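Local coordinates for hypothetical protein aq_1665 (Aquifex aeolicus, PDB 1XM7), which is of unknown function but belongs to the calcineurin-like phosphoesterase family and is probably a hydrolase, at residues A[4-9]-A[46-51]; A[50-55]-A[111-116]; A[73-78]-A[94-99]. One frame throughout, in Å; residues are numbered along the deposited sequence.

Contact 1: A[4-9]-A[46-51]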
loop_
_atom_site.group_PDB
_atom_site.type_symbol
_atom_site.label_atom_id
_atom_site.label_comp_id
_atom_site.label_asym_id
_atom_site.label_seq_id
_atom_site.Cartn_x
_atom_site.Cartn_y
_atom_site.Cartn_z
ATOM N N MET A 4 3.631 11.277 -6.901
ATOM C CA MET A 4 3.812 10.135 -6.013
ATOM C C MET A 4 2.477 9.410 -5.912
ATOM O O MET A 4 1.437 10.049 -5.752
ATOM C CB MET A 4 4.241 10.581 -4.607
ATOM C CG MET A 4 5.632 11.203 -4.496
ATOM S SD MET A 4 6.143 11.470 -2.753
ATOM C CE MET A 4 4.698 12.292 -2.123
ATOM N N TYR A 5 2.507 8.083 -6.015
ATOM C CA TYR A 5 1.291 7.284 -5.906
ATOM C C TYR A 5 1.442 6.252 -4.810
ATOM O O TYR A 5 2.552 5.822 -4.521
ATOM C CB TYR A 5 0.989 6.572 -7.215
ATOM C CG TYR A 5 0.686 7.516 -8.337
ATOM C CD1 TYR A 5 1.694 7.962 -9.185
ATOM C CD2 TYR A 5 -0.609 8.000 -8.524
ATOM C CE1 TYR A 5 1.423 8.873 -10.200
ATOM C CE2 TYR A 5 -0.894 8.911 -9.528
ATOM C CZ TYR A 5 0.123 9.343 -10.364
ATOM O OH TYR A 5 -0.156 10.232 -11.369
ATOM N N PHE A 6 0.328 5.858 -4.202
ATOM C CA PHE A 6 0.366 4.876 -3.133
ATOM C C PHE A 6 -0.735 3.866 -3.316
ATOM O O PHE A 6 -1.879 4.217 -3.602
ATOM C CB PHE A 6 0.222 5.554 -1.780
ATOM C CG PHE A 6 1.083 6.757 -1.637
ATOM C CD1 PHE A 6 0.717 7.961 -2.242
ATOM C CD2 PHE A 6 2.301 6.678 -0.982
ATOM C CE1 PHE A 6 1.553 9.062 -2.203
ATOM C CE2 PHE A 6 3.151 7.781 -0.936
ATOM C CZ PHE A 6 2.777 8.971 -1.548
ATOM N N ILE A 7 -0.372 2.604 -3.128
ATOM C CA ILE A 7 -1.288 1.493 -3.299
ATOM C C ILE A 7 -0.773 0.378 -2.414
ATOM O O ILE A 7 0.415 0.350 -2.086
ATOM C CB ILE A 7 -1.249 1.036 -4.764
ATOM C CG1 ILE A 7 -2.401 0.071 -5.069
ATOM C CG2 ILE A 7 0.133 0.433 -5.068
ATOM C CD1 ILE A 7 -2.625 -0.137 -6.577
ATOM N N SER A 8 -1.647 -0.536 -2.018
ATOM C CA SER A 8 -1.198 -1.638 -1.187
ATOM C C SER A 8 -2.204 -2.771 -1.133
ATOM O O SER A 8 -3.355 -2.610 -1.528
ATOM C CB SER A 8 -0.906 -1.155 0.231
ATOM O OG SER A 8 -2.102 -0.755 0.854
ATOM N N ASP A 9 -1.751 -3.916 -0.639
ATOM C CA ASP A 9 -2.592 -5.097 -0.511
ATOM C C ASP A 9 -3.158 -5.532 -1.846
ATOM O O ASP A 9 -4.349 -5.832 -1.955
ATOM C CB ASP A 9 -3.729 -4.831 0.468
ATOM C CG ASP A 9 -3.232 -4.317 1.786
ATOM O OD1 ASP A 9 -3.082 -3.089 1.932
ATOM O OD2 ASP A 9 -2.959 -5.138 2.674
ATOM N N THR A 46 6.661 8.102 -8.999
ATOM C CA THR A 46 7.157 7.130 -8.033
ATOM C C THR A 46 5.958 6.499 -7.352
ATOM O O THR A 46 5.106 7.199 -6.799
ATOM C CB THR A 46 8.054 7.774 -6.953
ATOM O OG1 THR A 46 9.199 8.366 -7.581
ATOM C CG2 THR A 46 8.521 6.716 -5.942
ATOM N N LEU A 47 5.900 5.171 -7.403
ATOM C CA LEU A 47 4.811 4.404 -6.807
ATOM C C LEU A 47 5.236 3.683 -5.534
ATOM O O LEU A 47 6.204 2.917 -5.524
ATOM C CB LEU A 47 4.289 3.378 -7.816
ATOM C CG LEU A 47 3.233 2.361 -7.367
ATOM C CD1 LEU A 47 1.935 3.062 -6.986
ATOM C CD2 LEU A 47 2.985 1.377 -8.499
ATOM N N TYR A 48 4.509 3.937 -4.455
ATOM C CA TYR A 48 4.790 3.282 -3.185
ATOM C C TYR A 48 3.802 2.135 -2.948
ATOM O O TYR A 48 2.584 2.338 -2.941
ATOM C CB TYR A 48 4.695 4.282 -2.019
ATOM C CG TYR A 48 5.789 5.332 -2.008
ATOM C CD1 TYR A 48 5.682 6.497 -2.776
ATOM C CD2 TYR A 48 6.958 5.134 -1.272
ATOM C CE1 TYR A 48 6.722 7.438 -2.814
ATOM C CE2 TYR A 48 8.003 6.063 -1.304
ATOM C CZ TYR A 48 7.879 7.211 -2.075
ATOM O OH TYR A 48 8.912 8.123 -2.100
ATOM N N HIS A 49 4.335 0.926 -2.779
ATOM C CA HIS A 49 3.514 -0.247 -2.504
ATOM C C HIS A 49 3.716 -0.495 -1.015
ATOM O O HIS A 49 4.816 -0.813 -0.573
ATOM C CB HIS A 49 3.994 -1.450 -3.306
ATOM C CG HIS A 49 3.020 -2.582 -3.319
ATOM N ND1 HIS A 49 2.518 -3.143 -2.163
ATOM C CD2 HIS A 49 2.443 -3.250 -4.345
ATOM C CE1 HIS A 49 1.674 -4.109 -2.478
ATOM N NE2 HIS A 49 1.611 -4.194 -3.795
ATOM N N LEU A 50 2.655 -0.346 -0.236
ATOM C CA LEU A 50 2.777 -0.489 1.206
ATOM C C LEU A 50 2.423 -1.842 1.817
ATOM O O LEU A 50 1.904 -1.900 2.926
ATOM C CB LEU A 50 1.979 0.636 1.884
ATOM C CG LEU A 50 2.212 2.034 1.268
ATOM C CD1 LEU A 50 1.456 3.069 2.062
ATOM C CD2 LEU A 50 3.690 2.383 1.245
ATOM N N GLY A 51 2.694 -2.935 1.107
ATOM C CA GLY A 51 2.422 -4.230 1.700
ATOM C C GLY A 51 1.570 -5.259 0.986
ATOM O O GLY A 51 0.564 -4.933 0.361
#
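F6 and Y48 have first torsions of the same kind: in each, CG lies anti to the carbonyl carbon (chi1 -46° and -68°). Their rings therefore point the same way, side by side on one face of the sheet. The planes are only 11° apart but slid past each other, so overlap is slight; F6 CE2 meets Y48 CD1 at 3.4 Å. M4 SD adds an oblique Met-aromatic contact, 4.1 Å from Y48 CE1. On the other face, L47 CD1 sits between Y5 CB and I7 CG2, at 3.6 and 3.7 Å.

Strands 4-7 and 46-49 run parallel inside a mixed sheet, with F6 opposite Y48. Y48 N donates to Y5 O at 2.7 Å, nearly straight. The pairing continues past the strands, where D9 N donates to G51 O at 2.7 Å. H49 ND1 accepts G51 N in the plane of its ring, at 3.3 Å, and H49 NE2 bonds T10 OG1. A leucine in place of H49 would probably leave G51 N and T10 OG1 without these partners and the turn after the strand less fixed. S8 OG donates to D9 OD1, which also takes H147 N. D9 and H11 are consistent with the family's metal-binding D-x-H motif.

I7 and L47 pack against helix 29-38. M4 and Y48 touch I102 of strand 99-104. Strand 73-77 continues the sheet beyond 46-49, and strand 179-180 lies beyond 4-7.

Contact 2: A[50-55]-A[111-116]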
loop_
_atom_site.group_PDB
_atom_site.type_symbol
_atom_site.label_atom_id
_atom_site.label_comp_id
_atom_site.label_asym_id
_atom_site.label_seq_id
_atom_site.Cartn_x
_atom_site.Cartn_y
_atom_site.Cartn_z
ATOM N N LEU A 50 2.655 -0.346 -0.236
ATOM C CA LEU A 50 2.777 -0.489 1.206
ATOM C C LEU A 50 2.423 -1.842 1.817
ATOM O O LEU A 50 1.904 -1.900 2.926
ATOM C CB LEU A 50 1.979 0.636 1.884
ATOM C CG LEU A 50 2.212 2.034 1.268
ATOM C CD1 LEU A 50 1.456 3.069 2.062
ATOM C CD2 LEU A 50 3.690 2.383 1.245
ATOM N N GLY A 51 2.694 -2.935 1.107
ATOM C CA GLY A 51 2.422 -4.230 1.700
ATOM C C GLY A 51 1.570 -5.259 0.986
ATOM O O GLY A 51 0.564 -4.933 0.361
ATOM N N ASP A 52 1.987 -6.519 1.132
ATOM C CA ASP A 52 1.328 -7.678 0.545
ATOM C C ASP A 52 1.143 -7.532 -0.962
ATOM O O ASP A 52 0.038 -7.448 -1.486
ATOM C CB ASP A 52 0.013 -7.943 1.278
ATOM C CG ASP A 52 0.245 -8.418 2.713
ATOM O OD1 ASP A 52 -0.727 -8.613 3.469
ATOM O OD2 ASP A 52 1.423 -8.603 3.083
ATOM N N PHE A 53 2.290 -7.512 -1.630
ATOM C CA PHE A 53 2.422 -7.362 -3.061
ATOM C C PHE A 53 1.862 -8.535 -3.851
ATOM O O PHE A 53 0.818 -8.415 -4.499
ATOM C CB PHE A 53 3.905 -7.169 -3.394
ATOM C CG PHE A 53 4.205 -7.142 -4.866
ATOM C CD1 PHE A 53 3.574 -6.232 -5.704
ATOM C CD2 PHE A 53 5.132 -8.008 -5.410
ATOM C CE1 PHE A 53 3.866 -6.192 -7.052
ATOM C CE2 PHE A 53 5.431 -7.975 -6.758
ATOM C CZ PHE A 53 4.799 -7.068 -7.580
ATOM N N THR A 54 2.562 -9.667 -3.808
ATOM C CA THR A 54 2.131 -10.848 -4.546
ATOM C C THR A 54 1.980 -12.065 -3.648
ATOM O O THR A 54 2.702 -12.212 -2.651
ATOM C CB THR A 54 3.122 -11.182 -5.685
ATOM O OG1 THR A 54 2.587 -12.238 -6.486
ATOM C CG2 THR A 54 4.460 -11.602 -5.132
ATOM N N TRP A 55 1.042 -12.941 -4.010
ATOM C CA TRP A 55 0.782 -14.141 -3.228
ATOM C C TRP A 55 1.855 -15.207 -3.464
ATOM O O TRP A 55 2.158 -15.990 -2.574
ATOM C CB TRP A 55 -0.619 -14.686 -3.537
ATOM C CG TRP A 55 -1.235 -15.386 -2.359
ATOM C CD1 TRP A 55 -1.647 -16.692 -2.295
ATOM C CD2 TRP A 55 -1.418 -14.844 -1.045
ATOM N NE1 TRP A 55 -2.066 -16.994 -1.017
ATOM C CE2 TRP A 55 -1.933 -15.881 -0.232
ATOM C CE3 TRP A 55 -1.192 -13.587 -0.477
ATOM C CZ2 TRP A 55 -2.219 -15.699 1.120
ATOM C CZ3 TRP A 55 -1.476 -13.403 0.871
ATOM C CH2 TRP A 55 -1.984 -14.458 1.655
ATOM N N LEU A 111 5.176 6.128 6.070
ATOM C CA LEU A 111 4.684 5.092 5.183
ATOM C C LEU A 111 4.941 3.763 5.868
ATOM O O LEU A 111 6.087 3.414 6.180
ATOM C CB LEU A 111 5.446 5.115 3.866
ATOM C CG LEU A 111 5.532 6.439 3.114
ATOM C CD1 LEU A 111 6.388 6.226 1.888
ATOM C CD2 LEU A 111 4.145 6.934 2.729
ATOM N N SER A 112 3.871 3.028 6.110
ATOM C CA SER A 112 3.987 1.732 6.742
ATOM C C SER A 112 2.851 0.851 6.232
ATOM O O SER A 112 1.872 1.355 5.683
ATOM C CB SER A 112 3.889 1.887 8.248
ATOM O OG SER A 112 4.180 0.662 8.883
ATOM N N HIS A 113 2.982 -0.460 6.381
ATOM C CA HIS A 113 1.927 -1.354 5.941
ATOM C C HIS A 113 0.854 -1.418 7.014
ATOM O O HIS A 113 -0.328 -1.516 6.720
ATOM C CB HIS A 113 2.474 -2.759 5.718
ATOM C CG HIS A 113 1.409 -3.790 5.507
ATOM N ND1 HIS A 113 0.678 -3.879 4.340
ATOM C CD2 HIS A 113 0.928 -4.752 6.326
ATOM C CE1 HIS A 113 -0.211 -4.851 4.453
ATOM N NE2 HIS A 113 -0.080 -5.397 5.648
ATOM N N TYR A 114 1.290 -1.354 8.265
ATOM C CA TYR A 114 0.389 -1.453 9.400
ATOM C C TYR A 114 -0.194 -0.129 9.806
ATOM O O TYR A 114 0.449 0.906 9.670
ATOM C CB TYR A 114 1.117 -2.086 10.594
ATOM C CG TYR A 114 1.786 -3.398 10.244
ATOM C CD1 TYR A 114 2.998 -3.417 9.547
ATOM C CD2 TYR A 114 1.172 -4.620 10.537
ATOM C CE1 TYR A 114 3.578 -4.614 9.144
ATOM C CE2 TYR A 114 1.746 -5.828 10.135
ATOM C CZ TYR A 114 2.950 -5.816 9.439
ATOM O OH TYR A 114 3.530 -7.000 9.032
ATOM N N PRO A 115 -1.438 -0.143 10.307
ATOM C CA PRO A 115 -2.147 1.062 10.752
ATOM C C PRO A 115 -1.817 1.358 12.212
ATOM O O PRO A 115 -1.143 0.566 12.878
ATOM C CB PRO A 115 -3.608 0.665 10.579
ATOM C CG PRO A 115 -3.584 -0.772 11.030
ATOM C CD PRO A 115 -2.340 -1.316 10.334
ATOM N N ALA A 116 -2.295 2.491 12.709
ATOM C CA ALA A 116 -2.062 2.839 14.099
ATOM C C ALA A 116 -2.918 1.888 14.933
ATOM O O ALA A 116 -2.511 1.444 16.013
ATOM C CB ALA A 116 -2.463 4.292 14.359
HETATM O O HOH W 1 0.311 -8.246 5.829
#
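L50 and H113 pair where two chain pieces run nearly the same way, 16° apart, with CA atoms 4.9 Å apart. H113 ND1 donates to L50 O at 2.7 Å, somewhat bent (140°). The oxygen lies in the ring plane, and the N-H uses one of its lone pairs. H113 CG is anti to its own backbone N (chi1 169°), which sets the ring beside G51. Here G51 CA comes within 3.2 Å of H113 ND1, and a side chain at G51 would collide with that nitrogen. The backbone angles of G51 call for glycine as well.

A water takes a weak bond from H113 NE2 and donates to D52 OD1 at 2.6 Å. D52 OD2 takes H81 N, and each carboxylate oxygen thus has a partner. In calcineurin-like phosphoesterases an Asp and a His at such places usually bind metal; none is modelled here. H113 CD2 lies over the centre of the Y114 ring, 3.8 Å above its plane. The apolar end is looser, with L50 CD2 4.2 Å from L111 CB.

The contact joins the loop after strand 46-49 to strand 107-112. L50 and L111 both touch I144 of strand 142-145, and S112 and Y114 rest on V131 of helix 125-137.

Contact 3: A[73-78]-A[94-99]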
loop_
_atom_site.group_PDB
_atom_site.type_symbol
_atom_site.label_atom_id
_atom_site.label_comp_id
_atom_site.label_asym_id
_atom_site.label_seq_id
_atom_site.Cartn_x
_atom_site.Cartn_y
_atom_site.Cartn_z
ATOM N N ARG A 73 9.373 4.979 -10.825
ATOM C CA ARG A 73 10.181 4.311 -9.804
ATOM C C ARG A 73 9.220 3.528 -8.898
ATOM O O ARG A 73 8.099 3.956 -8.650
ATOM C CB ARG A 73 10.964 5.360 -9.001
ATOM C CG ARG A 73 11.499 4.898 -7.648
ATOM C CD ARG A 73 12.567 5.858 -7.107
ATOM N NE ARG A 73 13.764 5.813 -7.950
ATOM C CZ ARG A 73 14.835 5.052 -7.722
ATOM N NH1 ARG A 73 14.892 4.260 -6.658
ATOM N NH2 ARG A 73 15.848 5.062 -8.581
ATOM N N LYS A 74 9.650 2.371 -8.415
ATOM C CA LYS A 74 8.801 1.559 -7.550
ATOM C C LYS A 74 9.523 1.163 -6.273
ATOM O O LYS A 74 10.598 0.573 -6.316
ATOM C CB LYS A 74 8.343 0.306 -8.303
ATOM C CG LYS A 74 7.553 0.646 -9.555
ATOM C CD LYS A 74 7.271 -0.563 -10.431
ATOM C CE LYS A 74 6.607 -0.138 -11.743
ATOM N NZ LYS A 74 7.554 0.633 -12.588
ATOM N N ILE A 75 8.940 1.506 -5.131
ATOM C CA ILE A 75 9.556 1.145 -3.866
ATOM C C ILE A 75 8.505 0.410 -3.040
ATOM O O ILE A 75 7.311 0.685 -3.165
ATOM C CB ILE A 75 10.110 2.406 -3.116
ATOM C CG1 ILE A 75 9.135 2.878 -2.054
ATOM C CG2 ILE A 75 10.369 3.544 -4.093
ATOM C CD1 ILE A 75 9.324 2.188 -0.740
ATOM N N LEU A 76 8.948 -0.537 -2.217
ATOM C CA LEU A 76 8.036 -1.327 -1.390
ATOM C C LEU A 76 8.299 -1.205 0.108
ATOM O O LEU A 76 9.451 -1.071 0.543
ATOM C CB LEU A 76 8.119 -2.819 -1.775
ATOM C CG LEU A 76 7.584 -3.858 -0.764
ATOM C CD1 LEU A 76 6.064 -3.822 -0.733
ATOM C CD2 LEU A 76 8.050 -5.263 -1.137
ATOM N N VAL A 77 7.214 -1.236 0.880
ATOM C CA VAL A 77 7.278 -1.221 2.334
ATOM C C VAL A 77 6.590 -2.543 2.644
ATOM O O VAL A 77 5.378 -2.696 2.454
ATOM C CB VAL A 77 6.481 -0.058 2.962
ATOM C CG1 VAL A 77 6.696 -0.046 4.477
ATOM C CG2 VAL A 77 6.929 1.269 2.358
ATOM N N MET A 78 7.389 -3.501 3.093
ATOM C CA MET A 78 6.940 -4.849 3.392
ATOM C C MET A 78 5.788 -5.073 4.352
ATOM O O MET A 78 5.735 -4.509 5.440
ATOM C CB MET A 78 8.142 -5.670 3.844
ATOM C CG MET A 78 9.230 -5.726 2.784
ATOM S SD MET A 78 10.659 -6.633 3.264
ATOM C CE MET A 78 10.109 -8.225 2.951
ATOM N N GLU A 94 13.549 0.020 -4.502
ATOM C CA GLU A 94 13.882 0.194 -3.090
ATOM C C GLU A 94 12.900 -0.632 -2.265
ATOM O O GLU A 94 11.705 -0.688 -2.572
ATOM C CB GLU A 94 13.758 1.671 -2.679
ATOM C CG GLU A 94 14.723 2.652 -3.377
ATOM C CD GLU A 94 14.326 4.132 -3.200
ATOM O OE1 GLU A 94 13.976 4.531 -2.064
ATOM O OE2 GLU A 94 14.375 4.903 -4.192
ATOM N N ILE A 95 13.405 -1.282 -1.228
ATOM C CA ILE A 95 12.557 -2.072 -0.347
ATOM C C ILE A 95 12.911 -1.713 1.091
ATOM O O ILE A 95 14.078 -1.736 1.486
ATOM C CB ILE A 95 12.765 -3.582 -0.552
ATOM C CG1 ILE A 95 12.372 -3.965 -1.978
ATOM C CG2 ILE A 95 11.931 -4.361 0.442
ATOM C CD1 ILE A 95 12.607 -5.410 -2.303
ATOM N N TYR A 96 11.891 -1.361 1.860
ATOM C CA TYR A 96 12.056 -0.996 3.258
ATOM C C TYR A 96 11.281 -2.040 4.044
ATOM O O TYR A 96 10.079 -2.202 3.842
ATOM C CB TYR A 96 11.493 0.405 3.469
ATOM C CG TYR A 96 12.278 1.430 2.697
ATOM C CD1 TYR A 96 13.501 1.896 3.177
ATOM C CD2 TYR A 96 11.858 1.860 1.447
ATOM C CE1 TYR A 96 14.290 2.756 2.432
ATOM C CE2 TYR A 96 12.642 2.725 0.686
ATOM C CZ TYR A 96 13.861 3.166 1.189
ATOM O OH TYR A 96 14.659 4.004 0.446
ATOM N N ASP A 97 11.963 -2.753 4.934
ATOM C CA ASP A 97 11.301 -3.817 5.668
ATOM C C ASP A 97 10.201 -3.456 6.657
ATOM O O ASP A 97 9.452 -4.340 7.072
ATOM C CB ASP A 97 12.333 -4.731 6.341
ATOM C CG ASP A 97 13.321 -3.978 7.183
ATOM O OD1 ASP A 97 14.119 -3.209 6.609
ATOM O OD2 ASP A 97 13.298 -4.162 8.419
ATOM N N PHE A 98 10.076 -2.193 7.048
ATOM C CA PHE A 98 8.992 -1.864 7.963
ATOM C C PHE A 98 8.333 -0.510 7.771
ATOM O O PHE A 98 7.116 -0.410 7.878
ATOM C CB PHE A 98 9.429 -2.004 9.418
ATOM C CG PHE A 98 8.289 -1.867 10.406
ATOM C CD1 PHE A 98 8.073 -0.671 11.089
ATOM C CD2 PHE A 98 7.420 -2.929 10.631
ATOM C CE1 PHE A 98 7.016 -0.537 11.977
ATOM C CE2 PHE A 98 6.355 -2.801 11.521
ATOM C CZ PHE A 98 6.155 -1.601 12.195
ATOM N N TYR A 99 9.112 0.532 7.504
ATOM C CA TYR A 99 8.520 1.849 7.291
ATOM C C TYR A 99 9.439 2.707 6.458
ATOM O O TYR A 99 10.572 2.335 6.181
ATOM C CB TYR A 99 8.293 2.571 8.614
ATOM C CG TYR A 99 9.578 3.097 9.206
ATOM C CD1 TYR A 99 10.484 2.243 9.822
ATOM C CD2 TYR A 99 9.911 4.446 9.106
ATOM C CE1 TYR A 99 11.691 2.714 10.324
ATOM C CE2 TYR A 99 11.119 4.931 9.601
ATOM C CZ TYR A 99 12.002 4.059 10.207
ATOM O OH TYR A 99 13.197 4.527 10.690
HETATM O O HOH W 2 5.320 -2.212 6.936
#
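R73 and E94 form the charged part of the contact. R73 NH1 reaches E94 OE2 at 2.6 Å in a salt bridge. Its hydrogen bond is weak, with an angle at the hydrogen of only 119°; the guanidinium and carboxylate planes stand 47° apart. The other carboxylate oxygen, E94 OE1, accepts Y96 OH at 2.7 Å. Each carboxylate oxygen thus has a partner. E94 is extended beyond CG, and this carries the carboxylate out to both partners.

Backbone hydrogen bonds pair strands 73-77 and 94-96 in parallel, I75 opposite E94 and V77 opposite Y96. L76 is bonded both ways: L76 N donates to E94 O and L76 O accepts Y96 N, each at 2.8 Å. M78 N then donates to Y96 O, beyond the end of strand 73-77. The two strands and helix 85-88 between them make a beta-alpha-beta unit, and 94-96 is the outermost strand on this side of the sheet.

Apolar contacts lie on both faces. I75 CD1 touches the edge of the Y96 ring, 3.4 Å from CD2 and in the ring plane. I75 CB also packs against E94 CB. On the opposite face, I95 CG2 lies 3.8 Å from M78 CG, with M78 SD equally near, while I95 and L76 both touch L88 of helix 85-88.

One water donates to both M78 O and F98 O, bridging the loops that follow the two strands. V77 CG1 also lies 3.4 Å from F98 O. F98 O also bonds S112 OG. The F98 side chain meets V131 of helix 125-137.

Overall arrangement
Contacts 1 and 3 belong to one sheet. Strands 46-49 and 73-77 are neighbours in it, and L47 N lies 2.8 Å from R73 O in a probable hydrogen bond. Contact 2 shares L50 and G51 with contact 1 and ties this sheet to the one holding strand 107-112. Y48 CD2 packs 3.4 Å from L111 CD1 between them. Contact 3 is nested in the loop closed by contact 2, and L50 CD2 meets V77 CG2 at 3.6 Å. The centres lie pairwise about 9 Å apart. D9, D52 and H113 gather where contacts 1 and 2 meet, with D9 OD2 4.2 Å from D52 OD1. Such a cluster is consistent with the metal site of metallophosphoesterases, though no metal is modelled.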